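Local coordinates for protein thioredoxin (Bacillus cereus, PDB 3ZIT) that probably transfers electrons as a small thioredoxin- or glutaredoxin-like oxidoreductase, through a pair of cysteines that can form a disulfide, at residues Asp37-Ala40 against Arg41-Leu45; Gly65-Ile68 against Glu69-Gln72. The protein carries 1 engineered substitution. All blocks are in the same frame, centred on the assembly; numbering follows the deposited sequence. Where two conformers were deposited one is given.

Interaction 1. Residues Asp37-Ala40 against Arg41-Leu45; sequences DAAA and RNRLL
Arg43 turns back over Ala40 because its CG stands anti to its own carbonyl carbon (chi1 -63°) and its chain bends at chi3 (-63°). The guanidinium thus lies along the first turn of the helix. Ala40 CA sits over one face of the group, offset toward the rim, and Arg43 NH2 lies 3.7 Å from Ala40 CB. Arg43 NH1 passes 3.9 Å from Ala39 CB. At the edge of the guanidinium, in its plane, a water accepts from Arg43 NH1. The same water donates to Asp37 OD2 at 2.7 Å. Asp37 and Arg43 are therefore joined through water, not by a direct salt bridge. The other carboxylate oxygen, Asp37 OD1, accepts from Ala40 N at 3.0 Å, with the donor well above the carboxylate plane. This bond caps the helix. Backbone bonds carry the turn onward, from Arg41 N to Asp37 O at 3.0 Å through to Leu44 N to Ala40 O, also 3.0 Å. The Arg43 guanidinium is further fixed by a hydrogen bond from NE to Tyr7 OH and a cation-pi contact with Phe32. Ala40 is buried against the same two aromatic residues, so this face of the helix meets strands 4-8 and 30-33. The arrangement is an aspartate N-cap opening helix 38-47 of a thioredoxin-type fold.

Interaction 2. Residues Gly65-Ile68 against Glu69-Gln72; sequences GFQI and EKLQ
Ile68 O accepts from Gln72 N at 2.9 Å in the first turn of helix 68-75, the last helix of this thioredoxin-like fold. Gln67 sits at the N-cap position just before it. The backbone bonding begins there, since Gln67 O accepts from Leu71 N at 3.0 Å. Both bonds are fairly straight, with N-H...O angles of 162° at the Ile68 oxygen and 165° at the Gln67 oxygen. The donor residues also bring side-chain carbon close to these oxygens. Leu71 CG lies 3.3 Å from Gln67 O, and Gln72 CG lies 3.5 Å from Ile68 O. Ile68 is buried and packs on Phe21 of helix 13-24, while Leu71 packs on Val56 and Ile58 of strand 55-58. Gln67 has its CG anti to the carbonyl carbon (chi1 -61°), and its chain is extended beyond CG. This lays its side chain alongside that of Lys70, the two pointing the same way. Gln67 CB is 3.9 Å from Lys70 CB. Gln67 NE2 donates to Ala64 O, the last residue of strand 61-64. Glu69 N donates a hydrogen bond to Glu69 OE2 of the second subunit, and Phe66 packs on Gln72 of that subunit. Within the helix start, the oxygen of the Gln67 amide rests against aliphatic carbon, with OE1 3.8 Å from Lys70 CB.

Overall arrangement
Interactions 1 and 2 are both helix starts, on opposite sides of the chain's centre and with centres about 21 Å apart. Each is partly buried. Residues 37-45 open helix 38-47, beside strand 30-33, an outermost strand of the chain's sheet, and its neighbour 4-8. Residues 65-72 lead from the other outermost strand, 61-64, into helix 68-75, which packs on strand 55-58 and helix 13-24. In interaction 1 the aspartate side chain caps the helix, and a water links it to an arginine beside aromatic rings. In interaction 2 the residue at the N-cap position is a glutamine whose amide bonds to the preceding strand, with aliphatic side chains inward. The second subunit touches interaction 2 but not interaction 1.

Interaction 1. Residues Asp37-Ala40 against Arg41-Leu45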
ATOM      1  N   ASP B  37     -10.835  14.460 -15.079  1.00 13.18           N
ATOM      2  CA  ASP B  37     -12.247  14.580 -14.838  1.00 13.23           C
ATOM      3  C   ASP B  37     -12.475  15.799 -13.911  1.00 12.46           C
ATOM      4  O   ASP B  37     -12.308  15.715 -12.717  1.00 12.44           O
ATOM      5  CB  ASP B  37     -12.781  13.286 -14.278  1.00 13.10           C
ATOM      6  CG  ASP B  37     -14.252  13.272 -13.945  1.00 13.99           C
ATOM      7  OD1 ASP B  37     -14.880  14.369 -13.877  1.00 16.04           O
ATOM      8  OD2 ASP B  37     -14.839  12.184 -13.641  1.00 17.94           O
ATOM      9  N   ALA B  38     -12.804  16.955 -14.511  1.00 15.19           N
ATOM     10  CA  ALA B  38     -13.006  18.184 -13.766  1.00 17.18           C
ATOM     11  C   ALA B  38     -14.161  18.063 -12.779  1.00 14.43           C
ATOM     12  O   ALA B  38     -14.103  18.664 -11.710  1.00 14.99           O
ATOM     13  CB  ALA B  38     -13.245  19.304 -14.747  1.00 18.76           C
ATOM     14  N   ALA B  39     -15.215  17.286 -13.079  1.00 14.77           N
ATOM     15  CA  ALA B  39     -16.303  17.112 -12.129  1.00 14.81           C
ATOM     16  C   ALA B  39     -15.849  16.397 -10.874  1.00 12.82           C
ATOM     17  O   ALA B  39     -16.171  16.748  -9.736  1.00 13.25           O
ATOM     18  CB  ALA B  39     -17.481  16.337 -12.745  1.00 17.35           C
ATOM     19  N   ALA B  40     -15.044  15.327 -11.065  1.00 12.31           N
ATOM     20  CA  ALA B  40     -14.460  14.581  -9.968  1.00 10.94           C
ATOM     21  C   ALA B  40     -13.533  15.490  -9.112  1.00  9.62           C
ATOM     22  O   ALA B  40     -13.597  15.438  -7.876  1.00  9.90           O
ATOM     23  CB  ALA B  40     -13.675  13.397 -10.493  1.00 10.49           C
ATOM     24  N   ARG B  41     -12.749  16.318  -9.779  1.00 10.54           N
ATOM     25  CA  ARG B  41     -11.887  17.257  -9.059  0.50 10.58           C
ATOM     26  C   ARG B  41     -12.707  18.170  -8.175  1.00 10.68           C
ATOM     27  O   ARG B  41     -12.348  18.475  -7.024  1.00 10.90           O
ATOM     28  CB  ARG B  41     -11.039  18.020 -10.062  0.50 12.10           C
ATOM     29  CG  ARG B  41     -10.135  19.016  -9.410  0.50 11.58           C
ATOM     30  CD  ARG B  41      -9.463  19.818 -10.474  0.50 14.06           C
ATOM     31  NE  ARG B  41      -8.246  20.458 -10.064  0.50 15.92           N
ATOM     32  CZ  ARG B  41      -7.030  19.915 -10.034  0.50 14.54           C
ATOM     33  NH1 ARG B  41      -6.782  18.632 -10.395  0.50 16.12           N
ATOM     34  NH2 ARG B  41      -6.036  20.677  -9.618  0.50 15.17           N
ATOM     35  N   ASN B  42     -13.838  18.661  -8.724  1.00 12.02           N
ATOM     36  CA  ASN B  42     -14.685  19.555  -7.941  1.00 13.20           C
ATOM     37  C   ASN B  42     -15.335  18.826  -6.786  1.00 11.88           C
ATOM     38  O   ASN B  42     -15.457  19.431  -5.718  1.00 13.57           O
ATOM     39  CB  ASN B  42     -15.718  20.164  -8.899  1.00 17.67           C
ATOM     40  CG  ASN B  42     -15.114  21.271  -9.737  1.00 25.08           C
ATOM     41  OD1 ASN B  42     -14.070  21.801  -9.394  1.00 29.91           O
ATOM     42  ND2 ASN B  42     -15.772  21.617 -10.831  1.00 32.51           N
ATOM     43  N   ARG B  43     -15.729  17.562  -6.955  1.00 11.31           N
ATOM     44  CA  ARG B  43     -16.230  16.859  -5.807  1.00 11.73           C
ATOM     45  C   ARG B  43     -15.162  16.681  -4.686  1.00 10.36           C
ATOM     46  O   ARG B  43     -15.464  16.898  -3.521  1.00 11.27           O
ATOM     47  CB  ARG B  43     -16.770  15.449  -6.145  1.00 12.66           C
ATOM     48  CG  ARG B  43     -17.973  15.523  -7.081  1.00 13.89           C
ATOM     49  CD  ARG B  43     -18.682  14.187  -7.149  1.00 14.79           C
ATOM     50  NE  ARG B  43     -17.830  13.087  -7.707  1.00 13.27           N
ATOM     51  CZ  ARG B  43     -17.587  12.881  -8.994  1.00 12.33           C
ATOM     52  NH1 ARG B  43     -18.122  13.609  -9.984  1.00 14.05           N
ATOM     53  NH2 ARG B  43     -16.816  11.865  -9.341  1.00 14.04           N
ATOM     54  N   LEU B  44     -13.953  16.291  -5.073  1.00  9.88           N
ATOM     55  CA  LEU B  44     -12.837  16.151  -4.141  1.00  9.27           C
ATOM     56  C   LEU B  44     -12.678  17.436  -3.296  1.00  8.81           C
ATOM     57  O   LEU B  44     -12.622  17.387  -2.074  1.00  9.89           O
ATOM     58  CB  LEU B  44     -11.558  15.836  -4.919  1.00  9.08           C
ATOM     59  CG  LEU B  44     -10.295  15.747  -4.059  1.00  9.63           C
ATOM     60  CD1 LEU B  44     -10.334  14.468  -3.227  1.00 12.47           C
ATOM     61  CD2 LEU B  44      -9.084  15.844  -4.903  1.00 13.33           C
ATOM     62  N   LEU B  45     -12.566  18.555  -3.990  1.00  9.27           N
ATOM     63  CA  LEU B  45     -12.183  19.844  -3.367  1.00 10.56           C
ATOM     64  C   LEU B  45     -13.341  20.449  -2.638  1.00 11.74           C
ATOM     65  O   LEU B  45     -13.151  20.943  -1.535  1.00 14.20           O
ATOM     66  CB  LEU B  45     -11.719  20.804  -4.464  1.00 10.69           C
ATOM     67  CG  LEU B  45     -10.376  20.535  -5.059  1.00 11.81           C
ATOM     68  CD1 LEU B  45     -10.167  21.391  -6.313  1.00 14.30           C
ATOM     69  CD2 LEU B  45      -9.239  20.672  -4.100  1.00 13.60           C
TER
HETATM   70  O   HOH W   1     -17.085  12.125 -12.205  1.00 17.24           O

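Interaction 2. Residues Gly65-Ile68 against Glu69-Gln72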
ATOM      1  N   GLY B  65      -5.904  11.383   2.048  1.00 12.29           N
ATOM      2  CA  GLY B  65      -4.521  11.063   2.076  1.00 12.37           C
ATOM      3  C   GLY B  65      -4.275   9.578   2.375  1.00 12.51           C
ATOM      4  O   GLY B  65      -5.144   8.713   2.269  1.00 14.89           O
ATOM      5  N   PHE B  66      -3.041   9.266   2.734  1.00 13.27           N
ATOM      6  CA  PHE B  66      -2.591   7.853   2.841  1.00 12.97           C
ATOM      7  C   PHE B  66      -2.847   7.329   4.221  1.00 13.83           C
ATOM      8  O   PHE B  66      -2.063   7.585   5.088  1.00 17.91           O
ATOM      9  CB  PHE B  66      -1.119   7.778   2.449  1.00 14.46           C
ATOM     10  CG  PHE B  66      -0.593   6.424   2.269  1.00 15.31           C
ATOM     11  CD1 PHE B  66      -0.959   5.734   1.148  1.00 17.19           C
ATOM     12  CD2 PHE B  66       0.186   5.766   3.233  1.00 20.00           C
ATOM     13  CE1 PHE B  66      -0.474   4.433   0.894  1.00 18.95           C
ATOM     14  CE2 PHE B  66       0.652   4.458   3.057  1.00 22.88           C
ATOM     15  CZ  PHE B  66       0.338   3.828   1.865  1.00 18.81           C
ATOM     16  N   GLN B  67      -3.971   6.655   4.423  1.00 11.95           N
ATOM     17  CA  GLN B  67      -4.409   6.179   5.736  1.00 12.16           C
ATOM     18  C   GLN B  67      -4.856   4.733   5.553  1.00 12.77           C
ATOM     19  O   GLN B  67      -6.082   4.433   5.555  1.00 13.41           O
ATOM     20  CB  GLN B  67      -5.563   6.995   6.319  1.00 12.12           C
ATOM     21  CG  GLN B  67      -5.218   8.465   6.530  1.00 12.73           C
ATOM     22  CD  GLN B  67      -6.365   9.124   7.270  1.00 11.69           C
ATOM     23  OE1 GLN B  67      -6.725   8.702   8.389  1.00 13.42           O
ATOM     24  NE2 GLN B  67      -6.945  10.197   6.743  1.00 11.25           N
ATOM     25  N   ILE B  68      -3.902   3.825   5.513  1.00 13.66           N
ATOM     26  CA  ILE B  68      -4.267   2.415   5.208  1.00 14.00           C
ATOM     27  C   ILE B  68      -5.077   1.770   6.329  1.00 12.09           C
ATOM     28  O   ILE B  68      -6.056   1.073   6.066  1.00 13.09           O
ATOM     29  CB  ILE B  68      -3.008   1.595   4.916  1.00 17.23           C
ATOM     30  CG1 ILE B  68      -2.269   2.107   3.689  1.00 20.42           C
ATOM     31  CG2 ILE B  68      -3.354   0.118   4.774  1.00 19.82           C
ATOM     32  CD1 ILE B  68      -3.097   2.114   2.370  1.00 21.65           C
ATOM     33  N   GLU B  69      -4.657   1.969   7.596  1.00 14.41           N
ATOM     34  CA  GLU B  69      -5.384   1.337   8.721  1.00 14.98           C
ATOM     35  C   GLU B  69      -6.814   1.875   8.824  1.00 12.01           C
ATOM     36  O   GLU B  69      -7.731   1.125   9.065  1.00 14.00           O
ATOM     37  CB  GLU B  69      -4.611   1.455  10.044  1.00 17.58           C
ATOM     38  CG  GLU B  69      -3.373   0.574  10.052  1.00 21.66           C
ATOM     39  CD  GLU B  69      -2.966  -0.043  11.394  1.00 27.35           C
ATOM     40  OE1 GLU B  69      -2.520   0.711  12.299  1.00 26.17           O
ATOM     41  OE2 GLU B  69      -3.063  -1.270  11.573  1.00 41.59           O
ATOM     42  N   LYS B  70      -7.000   3.153   8.592  1.00 12.44           N
ATOM     43  CA  LYS B  70      -8.363   3.736   8.659  1.00 12.66           C
ATOM     44  C   LYS B  70      -9.184   3.174   7.516  1.00 10.95           C
ATOM     45  O   LYS B  70     -10.345   2.822   7.699  1.00 11.28           O
ATOM     46  CB  LYS B  70      -8.244   5.249   8.533  1.00 14.81           C
ATOM     47  CG  LYS B  70      -9.547   5.965   8.551  1.00 14.62           C
ATOM     48  CD  LYS B  70     -10.159   5.894   9.827  1.00 16.70           C
ATOM     49  CE  LYS B  70     -11.286   6.917   9.996  1.00 15.74           C
ATOM     50  NZ  LYS B  70     -11.936   6.718  11.278  1.00 16.14           N
ATOM     51  N   LEU B  71      -8.630   3.017   6.327  1.00 11.72           N
ATOM     52  CA  LEU B  71      -9.372   2.327   5.233  1.00 12.30           C
ATOM     53  C   LEU B  71      -9.782   0.920   5.624  1.00 12.17           C
ATOM     54  O   LEU B  71     -10.910   0.530   5.356  1.00 13.17           O
ATOM     55  CB  LEU B  71      -8.510   2.314   4.003  1.00 14.97           C
ATOM     56  CG  LEU B  71      -8.211   3.480   3.254  1.00 16.11           C
ATOM     57  CD1 LEU B  71      -7.577   2.844   1.891  1.00 19.12           C
ATOM     58  CD2 LEU B  71      -9.433   4.205   2.843  1.00 14.44           C
ATOM     59  N   GLN B  72      -8.837   0.173   6.167  1.00 13.58           N
ATOM     60  CA  GLN B  72      -9.135  -1.181   6.535  1.00 15.77           C
ATOM     61  C   GLN B  72     -10.305  -1.196   7.485  1.00 14.53           C
ATOM     62  O   GLN B  72     -11.178  -2.061   7.360  1.00 16.89           O
ATOM     63  CB  GLN B  72      -7.945  -1.812   7.239  1.00 20.52           C
ATOM     64  CG  GLN B  72      -6.877  -2.267   6.396  1.00 27.02           C
ATOM     65  CD  GLN B  72      -5.979  -3.188   7.169  1.00 30.18           C
ATOM     66  OE1 GLN B  72      -5.474  -4.137   6.620  1.00 31.21           O
ATOM     67  NE2 GLN B  72      -5.764  -2.903   8.444  1.00 38.17           N
TER